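Local coordinates for protein nicotinate phosphoribosyltransferase (Vibrio cholerae, PDB 4HL7) that probably makes nicotinate D-ribonucleotide from nicotinate and phosphoribosyl diphosphate at the expense of ATP, a step on the route to NAD(+), at residues Y216-A219 and R220-D223; V194-D197 and V198-L202; D246-Q249 and V250-R254. All blocks are in the same frame, centred on the assembly; numbering follows the deposited sequence.

Contact 1 of 3, residues Y216-A219 and R220-D223; sequences YHFA and REFD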
ATOM      1  N   TYR A 216      -6.189   6.145  -8.554  1.00 16.72           N
ATOM      2  CA  TYR A 216      -7.456   6.464  -9.261  1.00 17.39           C
ATOM      3  C   TYR A 216      -7.259   7.657 -10.197  1.00 18.02           C
ATOM      4  O   TYR A 216      -7.754   7.676 -11.374  1.00 18.82           O
ATOM      5  CB  TYR A 216      -8.586   6.795  -8.243  1.00 18.19           C
ATOM      6  CG  TYR A 216      -9.488   5.609  -7.902  1.00 17.33           C
ATOM      7  CD1 TYR A 216      -9.924   4.745  -8.900  1.00 19.24           C
ATOM      8  CD2 TYR A 216      -9.915   5.386  -6.582  1.00 17.72           C
ATOM      9  CE1 TYR A 216     -10.775   3.654  -8.603  1.00 18.05           C
ATOM     10  CE2 TYR A 216     -10.763   4.314  -6.257  1.00 16.81           C
ATOM     11  CZ  TYR A 216     -11.225   3.473  -7.286  1.00 19.12           C
ATOM     12  OH  TYR A 216     -12.057   2.370  -6.984  1.00 20.27           O
ATOM     13  N   HIS A 217      -6.605   8.691  -9.692  1.00 17.86           N
ATOM     14  CA  HIS A 217      -6.399   9.914 -10.499  1.00 19.03           C
ATOM     15  C   HIS A 217      -5.693   9.660 -11.808  1.00 19.15           C
ATOM     16  O   HIS A 217      -6.103  10.180 -12.891  1.00 20.16           O
ATOM     17  CB  HIS A 217      -5.627  10.957  -9.687  1.00 18.06           C
ATOM     18  CG  HIS A 217      -5.436  12.265 -10.412  1.00 21.08           C
ATOM     19  ND1 HIS A 217      -6.283  13.289 -10.286  1.00 21.07           N
ATOM     20  CD2 HIS A 217      -4.460  12.675 -11.314  1.00 20.03           C
ATOM     21  CE1 HIS A 217      -5.877  14.315 -11.050  1.00 22.79           C
ATOM     22  NE2 HIS A 217      -4.759  13.951 -11.667  1.00 23.65           N
ATOM     23  N   PHE A 218      -4.639   8.859 -11.753  1.00 18.62           N
ATOM     24  CA  PHE A 218      -3.843   8.537 -12.958  1.00 19.97           C
ATOM     25  C   PHE A 218      -4.507   7.419 -13.768  1.00 20.90           C
ATOM     26  O   PHE A 218      -4.337   7.395 -14.971  1.00 21.17           O
ATOM     27  CB  PHE A 218      -2.378   8.183 -12.564  1.00 19.23           C
ATOM     28  CG  PHE A 218      -1.573   9.389 -12.129  1.00 18.64           C
ATOM     29  CD1 PHE A 218      -1.560  10.557 -12.913  1.00 21.48           C
ATOM     30  CD2 PHE A 218      -0.861   9.384 -10.908  1.00 19.10           C
ATOM     31  CE1 PHE A 218      -0.892  11.717 -12.486  1.00 21.35           C
ATOM     32  CE2 PHE A 218      -0.171  10.512 -10.504  1.00 19.90           C
ATOM     33  CZ  PHE A 218      -0.184  11.683 -11.273  1.00 20.62           C
ATOM     34  N   ALA A 219      -5.305   6.556 -13.126  1.00 18.41           N
ATOM     35  CA  ALA A 219      -6.162   5.599 -13.881  1.00 17.97           C
ATOM     36  C   ALA A 219      -7.108   6.397 -14.797  1.00 19.95           C
ATOM     37  O   ALA A 219      -7.213   6.120 -15.987  1.00 22.99           O
ATOM     38  CB  ALA A 219      -6.945   4.674 -12.953  1.00 17.44           C
ATOM     39  N   ARG A 220      -7.729   7.426 -14.242  1.00 21.17           N
ATOM     40  CA  ARG A 220      -8.492   8.376 -15.065  1.00 22.05           C
ATOM     41  C   ARG A 220      -7.701   9.023 -16.164  1.00 24.58           C
ATOM     42  O   ARG A 220      -8.130   8.986 -17.315  1.00 25.66           O
ATOM     43  CB  ARG A 220      -9.211   9.436 -14.220  1.00 23.34           C
ATOM     44  CG  ARG A 220     -10.061  10.433 -15.036  1.00 23.48           C
ATOM     45  CD  ARG A 220     -10.860  11.394 -14.129  1.00 25.08           C
ATOM     46  NE  ARG A 220      -9.994  12.103 -13.188  1.00 24.98           N
ATOM     47  CZ  ARG A 220     -10.414  12.814 -12.141  1.00 27.66           C
ATOM     48  NH1 ARG A 220     -11.726  12.952 -11.906  1.00 26.10           N
ATOM     49  NH2 ARG A 220      -9.522  13.404 -11.335  1.00 26.73           N
ATOM     50  N   GLU A 221      -6.596   9.664 -15.813  1.00 22.99           N
ATOM     51  CA  GLU A 221      -5.860  10.477 -16.755  1.00 26.31           C
ATOM     52  C   GLU A 221      -5.429   9.658 -17.956  1.00 24.61           C
ATOM     53  O   GLU A 221      -5.418  10.148 -19.128  1.00 25.41           O
ATOM     54  CB  GLU A 221      -4.637  11.083 -16.079  1.00 27.78           C
ATOM     55  CG  GLU A 221      -3.693  11.723 -17.073  1.00 32.73           C
ATOM     56  CD  GLU A 221      -2.766  12.751 -16.459  1.00 36.35           C
ATOM     57  OE1 GLU A 221      -2.828  12.972 -15.238  1.00 41.89           O
ATOM     58  OE2 GLU A 221      -1.963  13.347 -17.204  1.00 36.88           O
ATOM     59  N   PHE A 222      -5.050   8.409 -17.699  1.00 23.23           N
ATOM     60  CA  PHE A 222      -4.445   7.585 -18.772  1.00 25.20           C
ATOM     61  C   PHE A 222      -5.358   6.460 -19.262  1.00 25.34           C
ATOM     62  O   PHE A 222      -4.914   5.610 -20.025  1.00 27.01           O
ATOM     63  CB  PHE A 222      -3.098   6.998 -18.274  1.00 24.23           C
ATOM     64  CG  PHE A 222      -2.065   8.031 -18.024  1.00 24.91           C
ATOM     65  CD1 PHE A 222      -1.520   8.745 -19.091  1.00 24.83           C
ATOM     66  CD2 PHE A 222      -1.659   8.329 -16.731  1.00 24.48           C
ATOM     67  CE1 PHE A 222      -0.580   9.727 -18.882  1.00 28.78           C
ATOM     68  CE2 PHE A 222      -0.702   9.296 -16.507  1.00 24.75           C
ATOM     69  CZ  PHE A 222      -0.144   9.994 -17.578  1.00 28.08           C
ATOM     70  N   ASP A 223      -6.604   6.406 -18.761  1.00 25.93           N
ATOM     71  CA  ASP A 223      -7.553   5.359 -19.138  1.00 27.05           C
ATOM     72  C   ASP A 223      -6.938   4.000 -18.884  1.00 25.81           C
ATOM     73  O   ASP A 223      -6.870   3.130 -19.785  1.00 26.70           O
ATOM     74  CB  ASP A 223      -8.005   5.511 -20.606  1.00 31.21           C
ATOM     75  CG  ASP A 223      -9.116   4.512 -20.987  1.00 35.90           C
ATOM     76  OD1 ASP A 223      -9.996   4.180 -20.133  1.00 34.74           O
ATOM     77  OD2 ASP A 223      -9.090   4.008 -22.114  1.00 36.28           O
TER
HETATM   78  O   HOH W   1      -7.249  12.453 -13.363  1.00 22.58           O
HETATM   79  O   HOH W   2      -2.690  15.048 -13.587  1.00 31.23           O

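Contact 2 of 3, residues V194-D197 and V198-L202; sequences VQRD and VLACL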
ATOM      1  N   VAL A 194       6.780  13.178 -11.437  1.00 22.06           N
ATOM      2  CA  VAL A 194       7.550  12.015 -11.826  1.00 22.36           C
ATOM      3  C   VAL A 194       6.676  10.792 -11.981  1.00 21.18           C
ATOM      4  O   VAL A 194       6.838  10.041 -12.967  1.00 19.82           O
ATOM      5  CB  VAL A 194       8.711  11.685 -10.856  1.00 24.77           C
ATOM      6  CG1 VAL A 194       9.252  10.282 -11.147  1.00 22.23           C
ATOM      7  CG2 VAL A 194       9.792  12.740 -10.974  1.00 25.21           C
ATOM      8  N   GLN A 195       5.730  10.573 -11.065  1.00 19.70           N
ATOM      9  CA  GLN A 195       4.816   9.432 -11.232  1.00 18.92           C
ATOM     10  C   GLN A 195       4.018   9.600 -12.514  1.00 18.90           C
ATOM     11  O   GLN A 195       3.748   8.611 -13.219  1.00 19.55           O
ATOM     12  CB  GLN A 195       3.819   9.299 -10.073  1.00 18.26           C
ATOM     13  CG  GLN A 195       2.926   8.032 -10.176  1.00 17.49           C
ATOM     14  CD  GLN A 195       1.992   7.870  -9.001  1.00 18.64           C
ATOM     15  OE1 GLN A 195       1.741   8.825  -8.274  1.00 18.33           O
ATOM     16  NE2 GLN A 195       1.481   6.646  -8.794  1.00 17.93           N
ATOM     17  N   ARG A 196       3.541  10.827 -12.740  1.00 20.12           N
ATOM     18  CA  ARG A 196       2.736  11.107 -13.942  1.00 24.07           C
ATOM     19  C   ARG A 196       3.512  10.683 -15.216  1.00 24.01           C
ATOM     20  O   ARG A 196       2.991   9.928 -16.046  1.00 22.55           O
ATOM     21  CB  ARG A 196       2.314  12.573 -14.001  1.00 23.35           C
ATOM     22  CG  ARG A 196       1.357  12.891 -15.171  1.00 25.94           C
ATOM     23  CD  ARG A 196       2.133  13.470 -16.350  1.00 31.90           C
ATOM     24  NE  ARG A 196       1.379  13.317 -17.591  1.00 35.15           N
ATOM     25  CZ  ARG A 196       1.940  13.155 -18.795  1.00 36.62           C
ATOM     26  NH1 ARG A 196       1.172  13.025 -19.866  1.00 36.33           N
ATOM     27  NH2 ARG A 196       3.266  13.107 -18.922  1.00 35.59           N
ATOM     28  N   ASP A 197       4.758  11.123 -15.327  1.00 22.94           N
ATOM     29  CA  ASP A 197       5.589  10.831 -16.509  1.00 24.06           C
ATOM     30  C   ASP A 197       5.919   9.341 -16.615  1.00 24.27           C
ATOM     31  O   ASP A 197       6.044   8.794 -17.716  1.00 22.50           O
ATOM     32  CB  ASP A 197       6.896  11.577 -16.416  1.00 25.68           C
ATOM     33  CG  ASP A 197       6.747  13.069 -16.686  1.00 31.54           C
ATOM     34  OD1 ASP A 197       5.693  13.483 -17.190  1.00 33.48           O
ATOM     35  OD2 ASP A 197       7.664  13.822 -16.309  1.00 32.67           O
ATOM     36  N   VAL A 198       6.160   8.713 -15.464  1.00 20.79           N
ATOM     37  CA  VAL A 198       6.436   7.294 -15.410  1.00 21.73           C
ATOM     38  C   VAL A 198       5.271   6.485 -15.947  1.00 22.76           C
ATOM     39  O   VAL A 198       5.462   5.591 -16.787  1.00 23.13           O
ATOM     40  CB  VAL A 198       6.851   6.841 -13.977  1.00 23.01           C
ATOM     41  CG1 VAL A 198       6.715   5.321 -13.832  1.00 24.08           C
ATOM     42  CG2 VAL A 198       8.273   7.368 -13.699  1.00 21.92           C
ATOM     43  N   LEU A 199       4.065   6.833 -15.531  1.00 21.22           N
ATOM     44  CA  LEU A 199       2.903   6.125 -16.025  1.00 21.40           C
ATOM     45  C   LEU A 199       2.707   6.386 -17.546  1.00 22.33           C
ATOM     46  O   LEU A 199       2.411   5.460 -18.302  1.00 21.39           O
ATOM     47  CB  LEU A 199       1.624   6.487 -15.188  1.00 21.28           C
ATOM     48  CG  LEU A 199       1.556   5.760 -13.832  1.00 20.45           C
ATOM     49  CD1 LEU A 199       0.475   6.387 -12.979  1.00 22.68           C
ATOM     50  CD2 LEU A 199       1.165   4.325 -14.122  1.00 22.16           C
ATOM     51  N   ALA A 200       2.860   7.650 -17.983  1.00 22.28           N
ATOM     52  CA  ALA A 200       2.787   8.002 -19.404  1.00 22.82           C
ATOM     53  C   ALA A 200       3.755   7.138 -20.226  1.00 24.50           C
ATOM     54  O   ALA A 200       3.410   6.644 -21.301  1.00 23.44           O
ATOM     55  CB  ALA A 200       3.086   9.488 -19.615  1.00 23.18           C
ATOM     56  N   CYS A 201       4.966   6.939 -19.715  1.00 22.14           N
ATOM     57  CA  CYS A 201       5.984   6.203 -20.445  1.00 22.46           C
ATOM     58  C   CYS A 201       5.635   4.699 -20.507  1.00 23.67           C
ATOM     59  O   CYS A 201       5.706   4.065 -21.568  1.00 24.31           O
ATOM     60  CB  CYS A 201       7.325   6.457 -19.768  1.00 24.11           C
ATOM     61  SG  CYS A 201       8.710   5.430 -20.327  1.00 28.00           S
ATOM     62  N   LEU A 202       5.241   4.116 -19.364  1.00 21.61           N
ATOM     63  CA  LEU A 202       4.780   2.725 -19.336  1.00 22.45           C
ATOM     64  C   LEU A 202       3.658   2.497 -20.322  1.00 24.64           C
ATOM     65  O   LEU A 202       3.670   1.530 -21.083  1.00 26.92           O
ATOM     66  CB  LEU A 202       4.328   2.334 -17.943  1.00 20.91           C
ATOM     67  CG  LEU A 202       5.399   2.351 -16.864  1.00 21.62           C
ATOM     68  CD1 LEU A 202       4.730   2.138 -15.486  1.00 21.47           C
ATOM     69  CD2 LEU A 202       6.558   1.384 -17.116  1.00 23.38           C
TER

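Contact 3 of 3, residues D246-Q249 and V250-R254; sequences DSQQ and VALER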
ATOM      1  N   ASP A 246     -10.945 -14.775  15.553  1.00 12.95           N
ATOM      2  CA  ASP A 246     -11.862 -14.707  14.429  1.00 14.04           C
ATOM      3  C   ASP A 246     -11.554 -13.562  13.497  1.00 15.15           C
ATOM      4  O   ASP A 246     -12.195 -13.418  12.452  1.00 15.88           O
ATOM      5  CB  ASP A 246     -13.319 -14.505  14.964  1.00 14.02           C
ATOM      6  CG  ASP A 246     -13.785 -15.660  15.785  1.00 16.43           C
ATOM      7  OD1 ASP A 246     -13.473 -16.814  15.392  1.00 17.44           O
ATOM      8  OD2 ASP A 246     -14.423 -15.411  16.832  1.00 17.07           O
ATOM      9  N   SER A 247     -10.595 -12.710  13.875  1.00 13.84           N
ATOM     10  CA  SER A 247     -10.382 -11.425  13.203  1.00 13.76           C
ATOM     11  C   SER A 247     -10.117 -11.531  11.680  1.00 13.91           C
ATOM     12  O   SER A 247     -10.730 -10.821  10.880  1.00 13.41           O
ATOM     13  CB  SER A 247      -9.242 -10.679  13.885  1.00 13.69           C
ATOM     14  OG  SER A 247      -8.017 -11.385  13.786  1.00 14.82           O
ATOM     15  N   GLN A 248      -9.223 -12.449  11.284  1.00 15.40           N
ATOM     16  CA  GLN A 248      -8.835 -12.534   9.932  1.00 15.45           C
ATOM     17  C   GLN A 248      -9.984 -13.172   9.098  1.00 16.41           C
ATOM     18  O   GLN A 248     -10.331 -12.715   8.001  1.00 15.35           O
ATOM     19  CB  GLN A 248      -7.564 -13.351   9.822  1.00 16.61           C
ATOM     20  CG  GLN A 248      -7.141 -13.567   8.379  1.00 18.67           C
ATOM     21  CD  GLN A 248      -5.748 -14.152   8.304  1.00 19.10           C
ATOM     22  OE1 GLN A 248      -4.837 -13.527   7.751  1.00 20.51           O
ATOM     23  NE2 GLN A 248      -5.569 -15.315   8.884  1.00 18.05           N
ATOM     24  N   GLN A 249     -10.613 -14.195   9.652  1.00 13.65           N
ATOM     25  CA  GLN A 249     -11.725 -14.804   8.964  1.00 15.32           C
ATOM     26  C   GLN A 249     -12.906 -13.884   8.766  1.00 15.31           C
ATOM     27  O   GLN A 249     -13.462 -13.830   7.650  1.00 14.31           O
ATOM     28  CB  GLN A 249     -12.179 -16.099   9.659  1.00 16.76           C
ATOM     29  CG  GLN A 249     -12.908 -16.919   8.597  1.00 23.20           C
ATOM     30  CD  GLN A 249     -13.102 -18.327   9.006  1.00 29.83           C
ATOM     31  OE1 GLN A 249     -12.474 -19.236   8.484  1.00 28.61           O
ATOM     32  NE2 GLN A 249     -13.965 -18.516   9.955  1.00 27.18           N
ATOM     33  N   VAL A 250     -13.275 -13.152   9.805  1.00 14.06           N
ATOM     34  CA  VAL A 250     -14.395 -12.196   9.683  1.00 15.22           C
ATOM     35  C   VAL A 250     -14.054 -11.096   8.675  1.00 13.49           C
ATOM     36  O   VAL A 250     -14.896 -10.686   7.865  1.00 14.92           O
ATOM     37  CB  VAL A 250     -14.803 -11.591  11.042  1.00 17.56           C
ATOM     38  CG1 VAL A 250     -15.710 -10.382  10.819  1.00 16.82           C
ATOM     39  CG2 VAL A 250     -15.425 -12.701  11.947  1.00 16.78           C
ATOM     40  N   ALA A 251     -12.795 -10.623   8.704  1.00 14.21           N
ATOM     41  CA  ALA A 251     -12.396  -9.562   7.771  1.00 15.81           C
ATOM     42  C   ALA A 251     -12.498 -10.103   6.337  1.00 14.63           C
ATOM     43  O   ALA A 251     -12.980  -9.400   5.414  1.00 13.22           O
ATOM     44  CB  ALA A 251     -10.970  -9.105   8.071  1.00 16.18           C
ATOM     45  N   LEU A 252     -12.057 -11.373   6.121  1.00 13.31           N
ATOM     46  CA  LEU A 252     -12.261 -11.955   4.752  1.00 14.12           C
ATOM     47  C   LEU A 252     -13.748 -12.011   4.331  1.00 14.21           C
ATOM     48  O   LEU A 252     -14.096 -11.633   3.200  1.00 15.40           O
ATOM     49  CB  LEU A 252     -11.620 -13.364   4.608  1.00 13.49           C
ATOM     50  CG  LEU A 252     -10.067 -13.456   4.760  1.00 14.10           C
ATOM     51  CD1 LEU A 252      -9.674 -14.876   5.045  1.00 13.69           C
ATOM     52  CD2 LEU A 252      -9.466 -12.970   3.419  1.00 12.85           C
ATOM     53  N   GLU A 253     -14.613 -12.489   5.214  1.00 13.74           N
ATOM     54  CA  GLU A 253     -16.017 -12.586   4.914  1.00 14.21           C
ATOM     55  C   GLU A 253     -16.642 -11.223   4.663  1.00 14.44           C
ATOM     56  O   GLU A 253     -17.456 -11.060   3.759  1.00 14.69           O
ATOM     57  CB  GLU A 253     -16.723 -13.316   6.095  1.00 15.39           C
ATOM     58  CG  GLU A 253     -16.230 -14.765   6.159  1.00 17.52           C
ATOM     59  CD  GLU A 253     -16.793 -15.472   7.368  1.00 27.56           C
ATOM     60  OE1 GLU A 253     -17.037 -14.792   8.357  1.00 27.54           O
ATOM     61  OE2 GLU A 253     -16.969 -16.691   7.313  1.00 24.14           O
ATOM     62  N   ARG A 254     -16.296 -10.241   5.480  1.00 14.76           N
ATOM     63  CA  ARG A 254     -16.981  -8.955   5.421  1.00 16.20           C
ATOM     64  C   ARG A 254     -16.550  -8.148   4.200  1.00 16.26           C
ATOM     65  O   ARG A 254     -17.295  -7.308   3.741  1.00 16.43           O
ATOM     66  CB  ARG A 254     -16.714  -8.154   6.679  1.00 17.20           C
ATOM     67  CG  ARG A 254     -17.555  -8.736   7.819  1.00 25.42           C
ATOM     68  CD  ARG A 254     -18.031  -7.693   8.795  1.00 27.11           C
ATOM     69  NE  ARG A 254     -19.426  -7.961   9.189  1.00 32.08           N
ATOM     70  CZ  ARG A 254     -20.135  -7.174   9.982  1.00 34.16           C
ATOM     71  NH1 ARG A 254     -19.566  -6.091  10.504  1.00 30.25           N
ATOM     72  NH2 ARG A 254     -21.403  -7.487  10.288  1.00 34.76           N
TER

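Contact 1 of 3, residues Y216-A219 and R220-D223
His217 and Arg220 share a water on one side of a short helix. The water donates to His217 O at 2.6 Å and accepts from Arg220 NE at 2.8 Å. It also lies over the centre of one face of the imidazole. The Arg220 chain is extended to CD and bends at chi3 (55°), which turns NE back toward this water. The imidazole and guanidinium planes stand 81° apart. Their polar ends have further partners: His217 ND1 bonds to Ser15 OG, and Arg220 NH1 forms a salt bridge with Asp74.

A second water links His217 NE2 to Glu221 OE1, to which it donates at 2.7 Å. OE1 also sits at the edge of the Phe218 ring, 3.6 Å from Phe218 CD1. The carboxylate oxygen thus faces the ring's C-H rim and not its pi cloud.

Apolar packing follows. The Phe218 and Phe222 side chains run alongside each other from successive turns, with Phe218 CD1 3.9 Å from Phe222 CE2. Both rings lean on helix 192-205.

Three backbone bonds hold the turn. Arg220 N to Tyr216 O is the straightest, at 173°. Glu221 N and Phe222 N bond to His217 O and Phe218 O. Asp223 then takes a positive phi, and the helix closes in a Schellman motif.

Contact 2 of 3, residues V194-D197 and V198-L202
Arg196 pairs with its neighbour Asp197 and lies over the methyl of Ala200, one turn further on. The setting is helix 192-205, the crossover helix of a beta-alpha-beta unit between strands 181-183 and 210-213. The salt bridge is between neighbours: Arg196 NH2 to Asp197 OD1, 3.0 Å. OD1 lies in the guanidinium plane, and NH2 meets it nearly along the C-O axis of the carboxylate. Asp197 OD1 also takes a weak bond from Gln193, one turn earlier. The Arg196 chain bends at chi2 (-98°). That bend brings its flat end onward, toward the next turn. There the methyl of Ala200 packs on one face of the guanidinium, offset toward the rim, with CB 3.7 Å from Arg196 NH2. One side chain is thus held by charge at its edge and by a methyl group on a face.

Next come the backbone bonds. Val198, Leu199, Ala200 and Cys201 donate in turn to the carbonyls of Val194, Gln195, Arg196 and Asp197, at 2.9 to 3.0 Å from N to O. This is regular alpha-helix.

The amide of Gln195 is turned away from the helix. It is held by Arg189, Thr186 and Glu183, so this buried group has polar partners on both its oxygen and its nitrogen. Its aliphatic part runs alongside Leu199, with Gln195 CG 4.1 Å from Leu199 CD1. Leu199 also touches Phe218 of helix 216-222.

One apolar side faces helix 155-174, where Leu160 touches both Val198 and Cys201. Val198 CG2 points back one turn, 3.1 Å from Val194 O and 4.0 Å from Val194 CG1.

Contact 3 of 3, residues D246-Q249 and V250-R254
Val250 packs back against Asp246 at the start of helix 247-258. Its CB lies 3.5 Å from Asp246 O. From there the chain branches. A chi1 of 166° leaves CG2 on the side of the preceding turn and sends CG1 away from Asp246. CG2 therefore makes the contact across the turn. It comes 3.3 Å from Asp246 O and 4.1 Å from Asp246 CB. The Val250 side chain also touches His238 of helix 232-241.

The same carbonyl that meets the methyl accepts a backbone bond. Val250 N donates to Asp246 O at 2.9 Å, almost straight at 170°. The next three bonds go from Ala251 to Ser247, Leu252 to Gln248 and Glu253 to Gln249.

Other side chains repeat the contact with a carbonyl one turn back. Leu252 CG sits 3.3 Å from Gln248 O, and Glu253 CG is 3.3 Å from Gln249 O. Ala251 CB lies 3.3 Å from Ser247 O.

Two polar ends have partners outside the turn. Ser247 OG bonds to the carbonyl of Glu244, and Gln248 NE2 bonds to Asp279. Ala251 and Phe235 meet on the side of helix 232-241, while Leu252 leans on Leu284 of helix 282-287.

No side-chain hydrogen bond or salt bridge joins the two halves. The contact thus rests on backbone bonds and on carbon contacts to the same oxygens, while the polar ends of Ser247 and Gln248 bond to residues outside it.

In the fold
The three contacts follow one another along the chain. None nests in or crosses another, and each closes only short i to i+4 loops within its own helix. Contact 2 comes first, on the helix between strands 181-183 and 210-213. The chain then runs through strand 210-213 into contact 1. Here the two helices meet: Phe218 packs on Gln195 and Leu199, Phe222 CZ touches Arg196 O, and Glu221 forms a long, weak ion pair with Arg196. Contact 3 follows beyond helix 232-241. It lies on the opposite side of the chain's centre from contact 2, with nearest atoms about 26 Å apart. All three fall in the TIM-barrel-related family region, whose parallel sheet includes both strands.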